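Local coordinates for hydrazine synthase alpha subunit (Candidatus Kuenenia stuttgartiensis, PDB 5C2V), which catalyses, as part of the hydrazine synthase complex, the condensation of hydroxylamine with ammonia to yield hydrazine, and carries two c-type hemes, at residues V421-P425 / G624-T629; T517-Q521 / S590-F594; P550-R554 / S586-S590. One frame throughout, in Å; residues are numbered along the deposited sequence.

Interaction 1. Residues V421-P425 / G624-T629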
loop_
_atom_site.group_PDB
_atom_site.type_symbol
_atom_site.label_atom_id
_atom_site.label_comp_id
_atom_site.label_asym_id
_atom_site.label_seq_id
_atom_site.Cartn_x
_atom_site.Cartn_y
_atom_site.Cartn_z
ATOM N N VAL D 421 42.716 0.200 -27.786
ATOM C CA VAL D 421 44.089 -0.219 -27.532
ATOM C C VAL D 421 44.190 -1.707 -27.199
ATOM O O VAL D 421 44.789 -2.479 -27.949
ATOM C CB VAL D 421 44.719 0.590 -26.383
ATOM C CG1 VAL D 421 46.145 0.127 -26.129
ATOM C CG2 VAL D 421 44.686 2.078 -26.701
ATOM N N GLU D 422 43.602 -2.101 -26.074
ATOM C CA GLU D 422 43.744 -3.464 -25.570
ATOM C C GLU D 422 43.027 -4.501 -26.435
ATOM O O GLU D 422 43.384 -5.679 -26.419
ATOM C CB GLU D 422 43.238 -3.543 -24.130
ATOM C CG GLU D 422 43.909 -2.546 -23.199
ATOM C CD GLU D 422 43.732 -2.900 -21.739
ATOM O OE1 GLU D 422 43.155 -3.968 -21.452
ATOM O OE2 GLU D 422 44.174 -2.112 -20.877
ATOM N N GLY D 423 42.019 -4.065 -27.183
ATOM C CA GLY D 423 41.360 -4.939 -28.138
ATOM C C GLY D 423 40.097 -5.622 -27.647
ATOM O O GLY D 423 39.646 -6.599 -28.245
ATOM N N TYR D 424 39.523 -5.119 -26.559
ATOM C CA TYR D 424 38.267 -5.661 -26.051
ATOM C C TYR D 424 37.082 -5.150 -26.863
ATOM O O TYR D 424 37.058 -3.987 -27.263
ATOM C CB TYR D 424 38.082 -5.311 -24.574
ATOM C CG TYR D 424 38.899 -6.169 -23.638
ATOM C CD1 TYR D 424 38.511 -7.470 -23.349
ATOM C CD2 TYR D 424 40.053 -5.681 -23.042
ATOM C CE1 TYR D 424 39.250 -8.262 -22.495
ATOM C CE2 TYR D 424 40.800 -6.466 -22.187
ATOM C CZ TYR D 424 40.393 -7.756 -21.917
ATOM O OH TYR D 424 41.125 -8.549 -21.067
ATOM N N PRO D 425 36.096 -6.026 -27.114
ATOM C CA PRO D 425 34.887 -5.668 -27.864
ATOM C C PRO D 425 34.106 -4.541 -27.194
ATOM O O PRO D 425 33.485 -3.726 -27.876
ATOM C CB PRO D 425 34.073 -6.967 -27.862
ATOM C CG PRO D 425 35.076 -8.047 -27.634
ATOM C CD PRO D 425 36.104 -7.447 -26.727
ATOM N N GLY D 624 45.460 -7.657 -30.071
ATOM C CA GLY D 624 44.117 -7.719 -29.524
ATOM C C GLY D 624 43.464 -9.069 -29.751
ATOM O O GLY D 624 43.427 -9.558 -30.881
ATOM N N PRO D 625 42.939 -9.683 -28.678
ATOM C CA PRO D 625 42.968 -9.170 -27.303
ATOM C C PRO D 625 44.308 -9.398 -26.607
ATOM O O PRO D 625 45.083 -10.262 -27.019
ATOM C CB PRO D 625 41.854 -9.959 -26.612
ATOM C CG PRO D 625 41.681 -11.209 -27.427
ATOM C CD PRO D 625 42.413 -11.057 -28.736
ATOM N N SER D 626 44.571 -8.621 -25.562
ATOM C CA SER D 626 45.825 -8.721 -24.823
ATOM C C SER D 626 45.764 -9.762 -23.707
ATOM O O SER D 626 44.817 -10.545 -23.617
ATOM C CB SER D 626 46.206 -7.360 -24.237
ATOM O OG SER D 626 47.413 -7.447 -23.502
ATOM N N GLY D 627 46.792 -9.761 -22.864
ATOM C CA GLY D 627 46.911 -10.706 -21.768
ATOM C C GLY D 627 46.543 -10.129 -20.413
ATOM O O GLY D 627 47.005 -10.615 -19.381
ATOM N N THR D 628 45.708 -9.095 -20.407
ATOM C CA THR D 628 45.433 -8.342 -19.185
ATOM C C THR D 628 44.374 -8.999 -18.295
ATOM O O THR D 628 43.966 -8.423 -17.288
ATOM C CB THR D 628 44.989 -6.901 -19.500
ATOM O OG1 THR D 628 44.907 -6.146 -18.284
ATOM C CG2 THR D 628 43.640 -6.896 -20.185
ATOM N N THR D 629 43.906 -10.183 -18.680
ATOM C CA THR D 629 43.085 -10.992 -17.781
ATOM C C THR D 629 43.347 -12.482 -17.988
ATOM O O THR D 629 43.717 -12.916 -19.081
ATOM C CB THR D 629 41.578 -10.705 -17.956
ATOM O OG1 THR D 629 40.846 -11.331 -16.894
ATOM C CG2 THR D 629 41.074 -11.227 -19.292
#

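Interaction 2. Residues T517-Q521 / S590-F594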
loop_
_atom_site.group_PDB
_atom_site.type_symbol
_atom_site.label_atom_id
_atom_site.label_comp_id
_atom_site.label_asym_id
_atom_site.label_seq_id
_atom_site.Cartn_x
_atom_site.Cartn_y
_atom_site.Cartn_z
ATOM N N THR D 517 29.553 -14.364 -4.447
ATOM C CA THR D 517 29.730 -14.431 -5.893
ATOM C C THR D 517 30.433 -13.184 -6.417
ATOM O O THR D 517 30.312 -12.104 -5.843
ATOM C CB THR D 517 28.382 -14.608 -6.625
ATOM O OG1 THR D 517 28.618 -14.831 -8.021
ATOM C CG2 THR D 517 27.502 -13.380 -6.450
ATOM N N VAL D 518 31.183 -13.345 -7.501
ATOM C CA VAL D 518 31.889 -12.234 -8.124
ATOM C C VAL D 518 31.988 -12.476 -9.626
ATOM O O VAL D 518 32.142 -13.617 -10.065
ATOM C CB VAL D 518 33.303 -12.047 -7.515
ATOM C CG1 VAL D 518 34.126 -13.320 -7.659
ATOM C CG2 VAL D 518 34.020 -10.862 -8.151
ATOM N N THR D 519 31.881 -11.415 -10.419
ATOM C CA THR D 519 31.966 -11.578 -11.864
ATOM C C THR D 519 32.466 -10.341 -12.600
ATOM O O THR D 519 32.423 -9.220 -12.081
ATOM C CB THR D 519 30.601 -11.968 -12.465
ATOM O OG1 THR D 519 30.790 -12.515 -13.776
ATOM C CG2 THR D 519 29.689 -10.757 -12.553
ATOM N N SER D 520 32.950 -10.578 -13.816
ATOM C CA SER D 520 33.297 -9.521 -14.754
ATOM C C SER D 520 32.224 -9.454 -15.834
ATOM O O SER D 520 31.713 -10.484 -16.273
ATOM C CB SER D 520 34.672 -9.771 -15.377
ATOM O OG SER D 520 35.663 -9.958 -14.383
ATOM N N GLN D 521 31.885 -8.245 -16.264
ATOM C CA GLN D 521 30.794 -8.053 -17.209
ATOM C C GLN D 521 30.883 -6.709 -17.918
ATOM O O GLN D 521 31.815 -5.939 -17.694
ATOM C CB GLN D 521 29.452 -8.160 -16.491
ATOM C CG GLN D 521 29.239 -7.059 -15.471
ATOM C CD GLN D 521 27.818 -7.005 -14.964
ATOM O OE1 GLN D 521 27.272 -8.005 -14.500
ATOM N NE2 GLN D 521 27.204 -5.834 -15.062
ATOM N N SER D 590 38.651 -12.277 -12.232
ATOM C CA SER D 590 37.307 -12.825 -12.063
ATOM C C SER D 590 36.712 -13.267 -13.399
ATOM O O SER D 590 36.929 -12.620 -14.424
ATOM C CB SER D 590 36.389 -11.800 -11.392
ATOM O OG SER D 590 36.339 -10.595 -12.135
ATOM N N PRO D 591 35.960 -14.380 -13.391
ATOM C CA PRO D 591 35.342 -14.926 -14.607
ATOM C C PRO D 591 34.256 -14.023 -15.187
ATOM O O PRO D 591 33.542 -13.352 -14.441
ATOM C CB PRO D 591 34.733 -16.252 -14.130
ATOM C CG PRO D 591 35.445 -16.577 -12.860
ATOM C CD PRO D 591 35.743 -15.255 -12.227
ATOM N N PHE D 592 34.147 -14.007 -16.512
ATOM C CA PHE D 592 33.088 -13.270 -17.192
ATOM C C PHE D 592 31.777 -14.049 -17.161
ATOM O O PHE D 592 31.779 -15.271 -17.018
ATOM C CB PHE D 592 33.490 -12.959 -18.634
ATOM C CG PHE D 592 34.563 -11.916 -18.749
ATOM C CD1 PHE D 592 35.901 -12.274 -18.728
ATOM C CD2 PHE D 592 34.235 -10.576 -18.869
ATOM C CE1 PHE D 592 36.891 -11.317 -18.830
ATOM C CE2 PHE D 592 35.222 -9.613 -18.971
ATOM C CZ PHE D 592 36.552 -9.985 -18.951
ATOM N N ALA D 593 30.662 -13.333 -17.285
ATOM C CA ALA D 593 29.342 -13.953 -17.251
ATOM C C ALA D 593 29.178 -14.995 -18.355
ATOM O O ALA D 593 29.379 -14.705 -19.535
ATOM C CB ALA D 593 28.259 -12.892 -17.363
ATOM N N PHE D 594 28.807 -16.208 -17.959
ATOM C CA PHE D 594 28.648 -17.315 -18.897
ATOM C C PHE D 594 27.317 -17.216 -19.633
ATOM O O PHE D 594 26.338 -16.701 -19.097
ATOM C CB PHE D 594 28.751 -18.656 -18.166
ATOM C CG PHE D 594 30.085 -18.890 -17.510
ATOM C CD1 PHE D 594 30.380 -18.320 -16.282
ATOM C CD2 PHE D 594 31.039 -19.688 -18.118
ATOM C CE1 PHE D 594 31.604 -18.536 -15.676
ATOM C CE2 PHE D 594 32.265 -19.908 -17.516
ATOM C CZ PHE D 594 32.547 -19.332 -16.295
#

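Interaction 3. Residues P550-R554 / S586-S590. With HEC (heme c), chain B.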
loop_
_atom_site.group_PDB
_atom_site.type_symbol
_atom_site.label_atom_id
_atom_site.label_comp_id
_atom_site.label_asym_id
_atom_site.label_seq_id
_atom_site.Cartn_x
_atom_site.Cartn_y
_atom_site.Cartn_z
ATOM N N PRO D 550 33.964 1.833 -16.610
ATOM C CA PRO D 550 35.045 0.968 -17.098
ATOM C C PRO D 550 36.091 0.649 -16.030
ATOM O O PRO D 550 36.487 1.543 -15.280
ATOM C CB PRO D 550 35.661 1.792 -18.230
ATOM C CG PRO D 550 34.527 2.602 -18.745
ATOM C CD PRO D 550 33.688 2.942 -17.543
ATOM N N TYR D 551 36.485 -0.623 -15.947
ATOM C CA TYR D 551 37.529 -1.101 -15.033
ATOM C C TYR D 551 37.113 -1.029 -13.559
ATOM O O TYR D 551 37.763 -1.608 -12.690
ATOM C CB TYR D 551 38.834 -0.321 -15.254
ATOM C CG TYR D 551 39.932 -0.661 -14.275
ATOM C CD1 TYR D 551 40.623 -1.862 -14.366
ATOM C CD2 TYR D 551 40.273 0.216 -13.254
ATOM C CE1 TYR D 551 41.626 -2.179 -13.469
ATOM C CE2 TYR D 551 41.274 -0.092 -12.352
ATOM C CZ TYR D 551 41.947 -1.290 -12.465
ATOM O OH TYR D 551 42.946 -1.599 -11.569
ATOM N N HIS D 552 36.013 -0.340 -13.282
ATOM C CA HIS D 552 35.500 -0.245 -11.925
ATOM C C HIS D 552 34.938 -1.575 -11.458
ATOM O O HIS D 552 34.665 -2.469 -12.260
ATOM C CB HIS D 552 34.424 0.835 -11.821
ATOM C CG HIS D 552 34.973 2.221 -11.697
ATOM N ND1 HIS D 552 35.761 2.799 -12.669
ATOM C CD2 HIS D 552 34.853 3.142 -10.712
ATOM C CE1 HIS D 552 36.099 4.019 -12.290
ATOM N NE2 HIS D 552 35.560 4.251 -11.105
ATOM N N GLY D 553 34.771 -1.700 -10.149
ATOM C CA GLY D 553 34.131 -2.868 -9.589
ATOM C C GLY D 553 33.401 -2.481 -8.326
ATOM O O GLY D 553 33.793 -1.533 -7.644
ATOM N N ARG D 554 32.346 -3.218 -7.994
ATOM C CA ARG D 554 31.506 -2.797 -6.874
ATOM C C ARG D 554 31.151 -3.930 -5.924
ATOM O O ARG D 554 30.801 -5.028 -6.347
ATOM C CB ARG D 554 30.222 -2.135 -7.382
ATOM C CG ARG D 554 29.322 -1.657 -6.252
ATOM C CD ARG D 554 28.502 -0.434 -6.613
ATOM N NE ARG D 554 27.925 0.161 -5.411
ATOM C CZ ARG D 554 27.010 1.124 -5.408
ATOM N NH1 ARG D 554 26.547 1.611 -6.549
ATOM N NH2 ARG D 554 26.553 1.597 -4.255
ATOM N N SER D 586 47.327 -8.867 -14.492
ATOM C CA SER D 586 45.930 -8.710 -14.892
ATOM C C SER D 586 45.227 -7.540 -14.205
ATOM O O SER D 586 45.604 -7.132 -13.105
ATOM C CB SER D 586 45.154 -9.999 -14.611
ATOM O OG SER D 586 45.696 -11.092 -15.332
ATOM N N HIS D 587 44.211 -6.996 -14.871
ATOM C CA HIS D 587 43.317 -6.020 -14.254
ATOM C C HIS D 587 42.361 -6.723 -13.297
ATOM O O HIS D 587 42.206 -6.322 -12.144
ATOM C CB HIS D 587 42.522 -5.254 -15.316
ATOM C CG HIS D 587 43.341 -4.281 -16.107
ATOM N ND1 HIS D 587 43.228 -4.154 -17.475
ATOM C CD2 HIS D 587 44.271 -3.377 -15.721
ATOM C CE1 HIS D 587 44.059 -3.220 -17.899
ATOM N NE2 HIS D 587 44.705 -2.732 -16.854
ATOM N N TYR D 588 41.718 -7.776 -13.797
ATOM C CA TYR D 588 40.830 -8.610 -12.993
ATOM C C TYR D 588 40.936 -10.072 -13.404
ATOM O O TYR D 588 40.957 -10.393 -14.592
ATOM C CB TYR D 588 39.377 -8.151 -13.119
ATOM C CG TYR D 588 39.061 -6.860 -12.405
ATOM C CD1 TYR D 588 39.093 -6.784 -11.018
ATOM C CD2 TYR D 588 38.711 -5.721 -13.115
ATOM C CE1 TYR D 588 38.798 -5.604 -10.360
ATOM C CE2 TYR D 588 38.414 -4.542 -12.469
ATOM C CZ TYR D 588 38.458 -4.486 -11.092
ATOM O OH TYR D 588 38.162 -3.308 -10.446
ATOM N N ASP D 589 41.014 -10.955 -12.415
ATOM C CA ASP D 589 41.050 -12.390 -12.670
ATOM C C ASP D 589 39.688 -13.064 -12.503
ATOM O O ASP D 589 39.584 -14.286 -12.593
ATOM C CB ASP D 589 42.078 -13.060 -11.760
ATOM C CG ASP D 589 43.483 -12.555 -12.008
ATOM O OD1 ASP D 589 44.057 -12.899 -13.062
ATOM O OD2 ASP D 589 44.010 -11.818 -11.151
ATOM N N SER D 590 38.651 -12.277 -12.232
ATOM C CA SER D 590 37.307 -12.825 -12.063
ATOM C C SER D 590 36.712 -13.267 -13.399
ATOM O O SER D 590 36.929 -12.620 -14.424
ATOM C CB SER D 590 36.389 -11.800 -11.392
ATOM O OG SER D 590 36.339 -10.595 -12.135
HETATM FE FE HEC B . 20.537 -4.511 -4.631
HETATM C CHA HEC B . 17.773 -2.440 -4.644
HETATM C CHB HEC B . 22.535 -1.819 -5.349
HETATM C CHC HEC B . 23.249 -6.612 -5.020
HETATM C CHD HEC B . 18.523 -7.241 -4.136
HETATM N NA HEC B . 20.214 -2.508 -4.934
HETATM C C1A HEC B . 18.995 -1.862 -4.903
HETATM C C2A HEC B . 19.219 -0.461 -5.187
HETATM C C3A HEC B . 20.529 -0.285 -5.385
HETATM C C4A HEC B . 21.184 -1.569 -5.229
HETATM C CMA HEC B . 21.230 1.050 -5.719
HETATM C CAA HEC B . 18.122 0.624 -5.255
HETATM C CBA HEC B . 18.072 1.399 -3.942
HETATM C CGA HEC B . 17.580 0.522 -2.818
HETATM O O1A HEC B . 18.234 0.496 -1.744
HETATM O O2A HEC B . 16.536 -0.157 -2.993
HETATM N NB HEC B . 22.516 -4.278 -5.235
HETATM C C1B HEC B . 23.145 -3.046 -5.203
HETATM C C2B HEC B . 24.559 -3.276 -4.981
HETATM C C3B HEC B . 24.763 -4.591 -4.896
HETATM C C4B HEC B . 23.481 -5.254 -5.051
HETATM C CMB HEC B . 25.646 -2.185 -4.874
HETATM C CAB HEC B . 26.133 -5.268 -4.658
HETATM C CBB HEC B . 26.540 -6.080 -5.908
HETATM N NC HEC B . 20.844 -6.551 -4.534
HETATM C C1C HEC B . 22.022 -7.210 -4.830
HETATM C C2C HEC B . 21.758 -8.635 -4.797
HETATM C C3C HEC B . 20.440 -8.801 -4.662
HETATM C C4C HEC B . 19.846 -7.499 -4.423
HETATM C CMC HEC B . 22.760 -9.737 -5.205
HETATM C CAC HEC B . 19.707 -10.160 -4.634
HETATM C CBC HEC B . 18.783 -10.271 -5.867
HETATM N ND HEC B . 18.469 -4.797 -4.433
HETATM C C1D HEC B . 17.873 -6.033 -4.207
HETATM C C2D HEC B . 16.448 -5.853 -4.056
HETATM C C3D HEC B . 16.216 -4.346 -4.211
HETATM C C4D HEC B . 17.522 -3.778 -4.446
HETATM C CMD HEC B . 15.396 -6.952 -3.788
HETATM C CAD HEC B . 14.876 -3.584 -4.146
HETATM C CBD HEC B . 14.016 -4.007 -5.330
HETATM C CGD HEC B . 12.690 -3.301 -5.268
HETATM O O1D HEC B . 11.786 -3.679 -6.053
HETATM O O2D HEC B . 12.536 -2.371 -4.433
#

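Interaction 1. Residues V421-P425 / G624-T629
Gly624 meets Gly423 backbone to backbone, their CA atoms 4.2 Å apart, where two loops dock near the protein surface. The loop holding 624-629 falls in the cytochrome c family region and docks on the loop leading into strand 428-433. Neither glycine puts a side chain between the chains, and Gly423, in a left-handed conformation (phi 96°), turns the chain between Glu422 and Tyr424. Next comes Pro625, which follows a cis peptide bond and brings its CA to 3.6 Å from Glu422 O. That same carbonyl oxygen receives a weak hydrogen bond from Ser626 N (3.3 Å, angle at the hydrogen 126°). The chain then bends through Gly627, and contact resumes with methyl groups. Thr628 points CG2 at the other loop: with OG1 anti to the backbone N (chi1 -172°), the methyl lies near the ring plane of Tyr424, 3.1 Å from its OH, and also faces Glu422 OE1 at 3.2 Å. The carboxylate itself leans against His587. Thr629 divides its two branches between neighbours. Its OG1 bonds to Tyr588 O, while its methyl comes to the hydroxyl edge of the tyrosine, with Thr629 CG2 3.2 Å from Tyr424 OH.

Interaction 2. Residues T517-Q521 / S590-F594
Ser520 and Phe592 form a single beta bridge, CA atoms 4.5 Å apart, in which Ser520 donates its N-H to the residue before Phe592 and accepts from the one after, the pattern of a parallel bridge; the chains then part, their directions 58° apart. The first of these bonds, Ser520 N to Pro591 O, is 2.9 Å long and nearly straight (171°), whereas Ala593 N reaches Ser520 O at 3.2 Å with a more bent N-H. Pro591 O is gripped twice. Thr519 OG1, swung anti to its own amide nitrogen (chi1 -162°), donates to Pro591 O over 3.0 Å, and Ser520 N approaches from the other face of the carbonyl plane. On the other side of the strand, Ser520 CB sits over a face of the Phe592 ring, 3.8 Å from its centroid, a CH-pi contact; the ring also meets Trp428 edge-to-face. The Ser520 and Ser590 hydroxyls are neighbours as well, although the modelled OG to OG separation of 2.4 Å is doubtful at this resolution. Val518 CG2 adds a light apolar touch on Ser590 CB. Strand 517-522, part of the middle domain that carries the pentacoordinated heme, pairs with strand 428-433 along its other edge, so an irregular segment takes up the remaining backbone groups of Ser520. The chemistry implies that Ser520 N-H and C=O, and Pro591 O, though buried, are all satisfied within the bridge.

Interaction 3. Residues P550-R554 / S586-S590
Tyr588 reaches across to Tyr551 with its phenol oxygen, and the hydrogen bond from Tyr588 OH to Tyr551 O is 2.8 Å long. The hydroxyl meets the carbonyl at a C=O...donor angle of 156°, modestly tilted from its plane. The acceptor carbonyl lies at the edge of the Tyr588 ring, near its plane. This is the tight half of the contact. Tyr551 extends its ring anti to the backbone N (chi1 175°), which carries it over to His587: an edge of the tyrosine faces the imidazole in an offset edge-to-face pair, planes at 75° and Tyr551 CE1 3.7 Å from His587 CD2. The second ring pair is looser and oblique, with Tyr551 CD1 4.0 Å from Tyr588 CE2. Phe416 borders both Tyr551 and His587, and Trp85 of the gamma subunit packs on Tyr588.

On the loose side His552, partly exposed, turns away from 586-590 and bonds within its own segment, His552 ND1 to Pro550 O at 3.0 Å, while Gly553 is thinly covered by Tyr588 OH. Arg554 does not touch 586-590, yet it is buried and held elsewhere: the heme c methyl CMB lies over one face of its guanidinium, 3.3 Å from Arg554 NE, and Pro269 O and the ring of Tyr268 also engage it. Strand 553-556 then runs into Cys556, first cysteine of the Cys-X-X-Cys-His motif of the middle-domain heme, although here His560 binds zinc and Tyr564 is the axial ligand of the iron. Segment 550-554 thus joins an aromatic cluster to the heme c pocket that Arg554 lines.

How the interactions relate
The three contacts run from surface to core. Interaction 1 joins two loops at the outside and relies on one weak backbone bond and methyl packing; interaction 2, wholly buried, is built on backbone and hydroxyl hydrogen bonds; interaction 3, partly buried, mixes aromatic rings with one phenol bond. Segments 586-590 and 590-594 are consecutive and share Ser590, bringing the same loop against strand 517-522 and the start of strand 553-556, the outer strands of one three-stranded sheet. Interaction 1 rests on that loop too: Thr628 O probably accepts from His587 N, and Thr629 CG2 packs on Phe592 CE1. Along the chain, interactions 2 and 3 both lie inside the long loop that interaction 1 closes.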